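Long-range contacts in ER-derived vesicles protein ERV41 (Saccharomyces cerevisiae, PDB 3ZLC), which is a constituent of COPII-coated vesicles, is required for efficient transport of some secretory proteins to the Golgi and facilitates retrograde transport to the endoplasmic reticulum: residues Glu51-Glu56 and Cys117-Ser122; Asp25-Thr30 and Asn155-Glu160; Phe163-Pro168 and Ala205-Asn210. All coordinates share one frame; numbering follows the deposited sequence. Where two conformers were deposited one is given.

Overall arrangement
Contacts 1 and 2 lie in one six-stranded mixed sheet of the lumenal domain, and contact 3 fastens that sheet to a second one. From the N terminus, strand 19-28, the first strand of this sheet along the chain, pairs with 156-163 much later, so contact 2 closes a loop of 124 residues. Within that loop, strands 53-57 and 117-126 pair in contact 1, which closes a smaller loop of 60 residues. Strand 117-126 also lies beside strand 19-28, giving the order 53-57, 117-126, 19-28, 156-163. Contact 3 follows in series: the chain leaving strand 156-163 meets the start of strand 209-219, which belongs to the eight-stranded sheet. Contacts 1 and 3 lie with centres about 21 Å apart.

Contact 1 (Glu51-Glu56 and Cys117-Ser122); sequences EELQLE and CHVFGS
Q54 and F120 exchange two backbone hydrogen bonds, Q54 N to F120 O at 2.8 Å and F120 N to Q54 O at 3.0 Å, and E56 and H118 repeat the exchange, the shorter bond running from H118 N to E56 O at 2.7 Å. This is an antiparallel ladder at the edge of the six-stranded sheet, strand 53-57 being an outermost strand within the chain. Where the strands part, a water bridges E52 O and S122 N. The face bearing Q54, E56, H118 and F120 gathers round the F120 ring. Its CG lies between the backbone N and the carbonyl carbon (chi1 61°), which sets the ring across the strand beneath the Q54 side chain: Q54 CB sits over one face, 3.7 Å from the centroid, in a CH-pi contact. The E56 carboxylate reaches the ring edge with its plane nearly perpendicular to the ring. H118 offers a face to F120 CD1, while its NE2 bonds to D25 of strand 19-28. On the other face L55 lies beside V119, and the end of L53 reaches the same valine, L53 CD1 to V119 CG1 at 4.0 Å. C117 SG, in a disulfide with C32, touches L55 CB at 3.8 Å.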
# COMPACT_ATOMS: atom_id res chain seq x y z
N GLU A 51 6.41 13.16 8.21
CA GLU A 51 7.55 12.68 8.97
C GLU A 51 7.58 11.17 9.19
O GLU A 51 8.64 10.63 9.51
CB GLU A 51 7.68 13.43 10.31
CG GLU A 51 6.52 13.22 11.28
CD GLU A 51 6.77 13.91 12.62
OE1 GLU A 51 6.76 15.16 12.66
OE2 GLU A 51 6.95 13.20 13.63
N GLU A 52 6.45 10.48 9.01
CA GLU A 52 6.40 9.05 9.34
C GLU A 52 6.89 8.15 8.20
O GLU A 52 7.06 6.94 8.40
CB GLU A 52 4.99 8.61 9.76
CG GLU A 52 4.60 9.00 11.18
CD GLU A 52 3.61 10.15 11.20
OE1 GLU A 52 3.56 10.89 10.19
OE2 GLU A 52 2.90 10.30 12.21
N LEU A 53 7.08 8.72 7.02
CA LEU A 53 7.50 7.93 5.87
C LEU A 53 8.76 8.49 5.23
O LEU A 53 9.03 9.69 5.30
CB LEU A 53 6.40 7.85 4.81
CG LEU A 53 5.07 7.21 5.17
CD1 LEU A 53 4.03 7.49 4.09
CD2 LEU A 53 5.21 5.69 5.38
N GLN A 54 9.54 7.61 4.64
CA GLN A 54 10.66 8.04 3.81
C GLN A 54 10.21 8.01 2.36
O GLN A 54 9.55 7.05 1.94
CB GLN A 54 11.86 7.11 4.02
CG GLN A 54 12.48 7.25 5.40
CD GLN A 54 12.80 8.70 5.74
OE1 GLN A 54 12.25 9.27 6.67
NE2 GLN A 54 13.67 9.31 4.95
N LEU A 55 10.53 9.06 1.62
CA LEU A 55 10.25 9.11 0.19
C LEU A 55 11.60 9.25 -0.51
O LEU A 55 12.30 10.24 -0.31
CB LEU A 55 9.33 10.28 -0.17
CG LEU A 55 7.83 9.98 -0.08
CD1 LEU A 55 7.41 9.83 1.36
CD2 LEU A 55 7.00 11.06 -0.77
N GLU A 56 11.99 8.24 -1.27
CA GLU A 56 13.30 8.26 -1.91
C GLU A 56 13.17 8.04 -3.40
O GLU A 56 12.44 7.15 -3.85
CB GLU A 56 14.20 7.19 -1.28
CG GLU A 56 14.65 7.56 0.13
CD GLU A 56 15.58 6.53 0.76
OE1 GLU A 56 16.04 5.62 0.05
OE2 GLU A 56 15.84 6.65 1.98
N CYS A 117 9.30 6.63 -7.12
CA CYS A 117 9.50 6.97 -5.72
C CYS A 117 9.33 5.72 -4.87
O CYS A 117 8.35 4.97 -5.02
CB CYS A 117 8.48 8.01 -5.26
SG CYS A 117 8.81 8.66 -3.59
N HIS A 118 10.30 5.50 -3.99
CA HIS A 118 10.25 4.42 -3.01
C HIS A 118 9.67 5.01 -1.72
O HIS A 118 10.33 5.83 -1.06
CB HIS A 118 11.66 3.90 -2.76
CG HIS A 118 11.72 2.75 -1.80
ND1 HIS A 118 12.91 2.32 -1.22
CD2 HIS A 118 10.76 1.91 -1.35
CE1 HIS A 118 12.66 1.29 -0.43
NE2 HIS A 118 11.38 1.01 -0.49
N VAL A 119 8.45 4.61 -1.38
CA VAL A 119 7.76 5.14 -0.21
C VAL A 119 7.74 4.06 0.88
O VAL A 119 7.22 2.97 0.67
CB VAL A 119 6.32 5.53 -0.57
CG1 VAL A 119 5.60 6.03 0.67
CG2 VAL A 119 6.31 6.59 -1.69
N PHE A 120 8.30 4.36 2.05
CA PHE A 120 8.37 3.31 3.06
C PHE A 120 8.43 3.83 4.49
O PHE A 120 9.00 4.90 4.77
CB PHE A 120 9.55 2.36 2.78
CG PHE A 120 10.90 3.03 2.80
CD1 PHE A 120 11.34 3.79 1.72
CD2 PHE A 120 11.73 2.90 3.90
CE1 PHE A 120 12.59 4.40 1.74
CE2 PHE A 120 12.96 3.51 3.93
CZ PHE A 120 13.40 4.26 2.84
N GLY A 121 7.82 3.07 5.40
CA GLY A 121 7.84 3.42 6.81
C GLY A 121 6.64 2.82 7.52
O GLY A 121 5.94 1.98 6.97
N SER A 122 6.43 3.26 8.76
CA SER A 122 5.31 2.76 9.55
C SER A 122 4.53 3.94 10.12
O SER A 122 5.11 4.85 10.70
CB SER A 122 5.83 1.85 10.67
OG SER A 122 6.25 0.62 10.13
O HOH W 1 8.48 5.09 9.68

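Contact 2 (Asp25-Thr30 and Asn155-Glu160); sequences DIYVNT and NHVINE
D25 and N159 are joined twice. N159 N donates to D25 O at 2.7 Å, and N159 ND2 to D25 OD1 at 2.9 Å, meeting the carboxylate from above its plane while staying near the plane of its own amide. The same D25 O also accepts from E160 N, and D25 N returns a bond to E160 O. At the other end, N155 ND2 donates to N29 OD1 at 3.0 Å, nearly straight and on a lone pair in the carbonyl plane; the opposite ends of these amides are held by N181 N and by N115 O. Between them, Y27 and V157 exchange two backbone hydrogen bonds. The strands thus run antiparallel in the middle of the six-stranded sheet, and N159 with E160 opposite D25 forms a classic beta bulge. The Y27 ring carries N159 ND2 3.2 Å above one face, offset toward the rim, with the ring and the N159 amide planes 71° apart. Y27 CD2 lies 3.8 Å from V157 CB, the two side chains running side by side. On the opposite face of the sheet, I26 CG1 meets I158 CG1 at 4.2 Å, and both isoleucines pack on F236 of strand 233-240.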
# COMPACT_ATOMS: atom_id res chain seq x y z
N ASP A 25 5.73 -0.41 2.14
CA ASP A 25 6.94 -0.31 1.36
C ASP A 25 6.43 -0.47 -0.05
O ASP A 25 5.97 -1.55 -0.44
CB ASP A 25 7.93 -1.42 1.72
CG ASP A 25 9.27 -1.23 1.01
OD1 ASP A 25 9.28 -1.09 -0.23
OD2 ASP A 25 10.31 -1.18 1.70
N ILE A 26 6.41 0.63 -0.80
CA ILE A 26 5.78 0.68 -2.12
C ILE A 26 6.69 1.43 -3.11
O ILE A 26 7.41 2.34 -2.70
CB ILE A 26 4.40 1.40 -2.00
CG1 ILE A 26 3.49 0.61 -1.05
CG2 ILE A 26 3.71 1.55 -3.36
CD1 ILE A 26 2.13 1.20 -0.87
N TYR A 27 6.66 1.04 -4.39
CA TYR A 27 7.34 1.81 -5.43
C TYR A 27 6.20 2.45 -6.21
O TYR A 27 5.24 1.77 -6.55
CB TYR A 27 8.14 0.92 -6.39
CG TYR A 27 9.25 0.09 -5.77
CD1 TYR A 27 9.89 0.48 -4.60
CD2 TYR A 27 9.65 -1.10 -6.37
CE1 TYR A 27 10.92 -0.30 -4.04
CE2 TYR A 27 10.67 -1.88 -5.83
CZ TYR A 27 11.30 -1.47 -4.67
OH TYR A 27 12.31 -2.25 -4.13
N VAL A 28 6.29 3.75 -6.47
CA VAL A 28 5.30 4.44 -7.31
C VAL A 28 6.02 4.97 -8.55
O VAL A 28 7.13 5.49 -8.43
CB VAL A 28 4.66 5.64 -6.56
CG1 VAL A 28 3.63 6.34 -7.45
CG2 VAL A 28 3.98 5.17 -5.26
N ASN A 29 5.40 4.84 -9.72
CA ASN A 29 6.01 5.25 -11.00
C ASN A 29 5.93 6.77 -11.22
O ASN A 29 5.74 7.24 -12.34
CB ASN A 29 5.29 4.50 -12.14
CG ASN A 29 6.03 4.50 -13.47
OD1 ASN A 29 5.51 3.96 -14.45
ND2 ASN A 29 7.25 5.07 -13.53
N THR A 30 6.12 7.52 -10.14
CA THR A 30 6.16 8.99 -10.18
C THR A 30 7.26 9.49 -9.23
O THR A 30 7.51 8.87 -8.19
CB THR A 30 4.80 9.59 -9.72
OG1 THR A 30 3.74 9.09 -10.56
CG2 THR A 30 4.82 11.12 -9.78
N ASN A 155 1.15 3.45 -11.75
CA ASN A 155 1.72 2.10 -11.71
C ASN A 155 2.45 1.97 -10.38
O ASN A 155 3.08 2.91 -9.90
CB ASN A 155 2.70 1.89 -12.86
CG ASN A 155 2.09 2.19 -14.21
OD1 ASN A 155 0.99 1.72 -14.52
ND2 ASN A 155 2.78 2.99 -15.02
N HIS A 156 2.37 0.81 -9.74
CA HIS A 156 2.99 0.71 -8.43
C HIS A 156 3.33 -0.73 -8.09
O HIS A 156 2.79 -1.67 -8.68
CB HIS A 156 2.09 1.31 -7.34
CG HIS A 156 0.75 0.64 -7.22
ND1 HIS A 156 -0.30 0.93 -8.06
CD2 HIS A 156 0.30 -0.31 -6.37
CE1 HIS A 156 -1.35 0.19 -7.73
NE2 HIS A 156 -1.01 -0.57 -6.70
N VAL A 157 4.27 -0.88 -7.16
CA VAL A 157 4.66 -2.18 -6.64
C VAL A 157 4.46 -2.11 -5.15
O VAL A 157 4.97 -1.19 -4.51
CB VAL A 157 6.15 -2.46 -6.87
CG1 VAL A 157 6.57 -3.74 -6.12
CG2 VAL A 157 6.42 -2.61 -8.37
N ILE A 158 3.73 -3.06 -4.58
CA ILE A 158 3.60 -3.07 -3.13
C ILE A 158 4.51 -4.17 -2.62
O ILE A 158 4.22 -5.35 -2.81
CB ILE A 158 2.13 -3.37 -2.70
CG1 ILE A 158 1.20 -2.24 -3.18
CG2 ILE A 158 2.04 -3.50 -1.17
CD1 ILE A 158 -0.31 -2.61 -3.19
N ASN A 159 5.62 -3.79 -1.99
CA ASN A 159 6.51 -4.80 -1.42
C ASN A 159 5.97 -5.25 -0.08
O ASN A 159 6.00 -6.45 0.24
CB ASN A 159 7.94 -4.27 -1.28
CG ASN A 159 8.51 -3.84 -2.60
OD1 ASN A 159 8.56 -4.63 -3.54
ND2 ASN A 159 8.90 -2.55 -2.70
N GLU A 160 5.45 -4.30 0.69
CA GLU A 160 4.78 -4.60 1.96
C GLU A 160 3.60 -3.67 2.20
O GLU A 160 3.67 -2.48 1.89
CB GLU A 160 5.75 -4.45 3.16
CG GLU A 160 5.05 -4.85 4.49
CD GLU A 160 5.91 -4.63 5.73
OE1 GLU A 160 7.04 -4.09 5.59
OE2 GLU A 160 5.45 -4.98 6.84

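Contact 3 (Phe163-Pro168 and Ala205-Asn210); sequences FGDFYP and AEVDTN
D165 and D208 set their side chains at about a right angle, the carboxylate planes 86° apart, and are tied by two bonds involving the backbone. D165 N donates to D208 O at 2.7 Å, and D208 N donates to D165 OD2 at 2.8 Å, arriving from above the carboxylate plane. With D165 CG anti to its own carbonyl carbon (chi1 -65°), the carboxylate swings over to D208 N, and D165 CB comes within 3.6 Å of V207 CG2. D208 is the centre of an inverse gamma turn, which bends the chain as it enters strand 209-219. Its own OD1 accepts a bond from N210 ND2 inside the segment; that same amide nitrogen makes only a weak bond to F163 O, while N210 OD1 is bound by R127.

T209 stands roughly perpendicular to the Y167 side chain. T209 CB lies over one face of the ring in a CH-pi contact, 4.2 Å from the centroid, and T209 CG2 reaches Y167 CD1 at 3.5 Å. The ring edge points to the main chain, with Y167 OH 3.1 Å from N210 O. G164 lets the backbones close in, its CA 3.4 Å from D208 O. Two waters complete the join: one accepts from N210 N and lies within bonding distance of both F163 O and D165 O, while the second links F163 N to N210 O.

The contact lies where the end of strand 156-163 and the loop after it meet the start of strand 209-219. T209 pairs through its backbone with T198 inside the eight-stranded sheet. The link between the sheets comes from F163, which packs on T193 and V195 of strand 188-200, while G164 bonds by its backbone to Q21 of strand 19-28.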
# COMPACT_ATOMS: atom_id res chain seq x y z
N PHE A 163 -0.49 -4.49 8.91
CA PHE A 163 -1.03 -3.80 10.09
C PHE A 163 -0.45 -4.44 11.32
O PHE A 163 -0.55 -5.67 11.50
CB PHE A 163 -2.55 -3.98 10.15
CG PHE A 163 -3.28 -3.34 9.00
CD1 PHE A 163 -3.44 -4.02 7.80
CD2 PHE A 163 -3.77 -2.04 9.11
CE1 PHE A 163 -4.10 -3.43 6.73
CE2 PHE A 163 -4.44 -1.44 8.03
CZ PHE A 163 -4.60 -2.14 6.84
N GLY A 164 0.16 -3.62 12.18
CA GLY A 164 0.65 -4.12 13.45
C GLY A 164 2.08 -4.63 13.40
O GLY A 164 2.90 -4.15 12.61
N ASP A 165 2.39 -5.59 14.28
CA ASP A 165 3.74 -6.13 14.35
C ASP A 165 3.93 -7.28 13.35
O ASP A 165 3.07 -8.15 13.22
CB ASP A 165 3.98 -6.66 15.77
CG ASP A 165 3.98 -5.56 16.81
OD1 ASP A 165 4.39 -4.44 16.48
OD2 ASP A 165 3.54 -5.82 17.95
N PHE A 166 5.07 -7.31 12.67
CA PHE A 166 5.31 -8.41 11.75
C PHE A 166 5.45 -9.70 12.57
O PHE A 166 5.86 -9.66 13.73
CB PHE A 166 6.54 -8.15 10.88
CG PHE A 166 6.34 -8.50 9.42
CD1 PHE A 166 5.48 -7.74 8.62
CD2 PHE A 166 6.99 -9.60 8.86
CE1 PHE A 166 5.28 -8.07 7.27
CE2 PHE A 166 6.81 -9.93 7.52
CZ PHE A 166 5.95 -9.16 6.72
N TYR A 167 5.04 -10.83 12.00
CA TYR A 167 5.13 -12.09 12.75
C TYR A 167 5.45 -13.20 11.75
O TYR A 167 5.24 -13.01 10.55
CB TYR A 167 3.84 -12.35 13.54
CG TYR A 167 2.58 -12.36 12.71
CD1 TYR A 167 1.97 -11.18 12.32
CD2 TYR A 167 1.99 -13.57 12.33
CE1 TYR A 167 0.80 -11.19 11.56
CE2 TYR A 167 0.83 -13.59 11.57
CZ TYR A 167 0.24 -12.39 11.19
OH TYR A 167 -0.92 -12.41 10.44
N PRO A 168 5.98 -14.34 12.23
CA PRO A 168 6.54 -15.33 11.30
C PRO A 168 5.50 -15.97 10.38
O PRO A 168 5.85 -16.46 9.30
CB PRO A 168 7.12 -16.39 12.23
CG PRO A 168 7.44 -15.64 13.48
CD PRO A 168 6.33 -14.65 13.63
N ALA A 205 0.15 -12.37 23.77
CA ALA A 205 -0.89 -11.37 23.52
C ALA A 205 -0.32 -9.96 23.39
O ALA A 205 -1.00 -9.06 22.89
CB ALA A 205 -1.95 -11.42 24.63
N GLU A 206 0.92 -9.78 23.83
CA GLU A 206 1.57 -8.47 23.77
C GLU A 206 1.95 -8.06 22.35
O GLU A 206 2.15 -6.88 22.08
CB GLU A 206 2.81 -8.45 24.67
CG GLU A 206 3.96 -9.32 24.20
CD GLU A 206 3.78 -10.79 24.56
OE1 GLU A 206 2.79 -11.13 25.24
OE2 GLU A 206 4.65 -11.61 24.18
N VAL A 207 2.06 -9.03 21.45
CA VAL A 207 2.40 -8.70 20.07
C VAL A 207 1.14 -8.34 19.30
O VAL A 207 0.14 -9.06 19.35
CB VAL A 207 3.21 -9.84 19.38
CG1 VAL A 207 2.40 -11.11 19.32
CG2 VAL A 207 3.65 -9.43 17.99
N ASP A 208 1.17 -7.21 18.59
CA ASP A 208 0.01 -6.72 17.85
C ASP A 208 -0.10 -7.39 16.47
O ASP A 208 0.21 -6.79 15.45
CB ASP A 208 0.10 -5.19 17.70
CG ASP A 208 -1.18 -4.57 17.15
OD1 ASP A 208 -2.19 -5.30 17.00
OD2 ASP A 208 -1.17 -3.36 16.86
N THR A 209 -0.57 -8.64 16.45
CA THR A 209 -0.68 -9.41 15.21
C THR A 209 -2.05 -9.25 14.56
O THR A 209 -3.08 -9.34 15.22
CB THR A 209 -0.42 -10.91 15.46
OG1 THR A 209 -1.19 -11.35 16.59
CG2 THR A 209 1.05 -11.13 15.74
N ASN A 210 -2.03 -9.01 13.25
CA ASN A 210 -3.27 -8.83 12.48
C ASN A 210 -3.09 -9.46 11.12
O ASN A 210 -1.97 -9.50 10.58
CB ASN A 210 -3.57 -7.34 12.26
CG ASN A 210 -3.70 -6.57 13.55
OD1 ASN A 210 -4.80 -6.40 14.07
ND2 ASN A 210 -2.58 -6.10 14.08
O HOH W 2 0.62 -8.05 12.23
O HOH W 3 -1.22 -7.35 8.50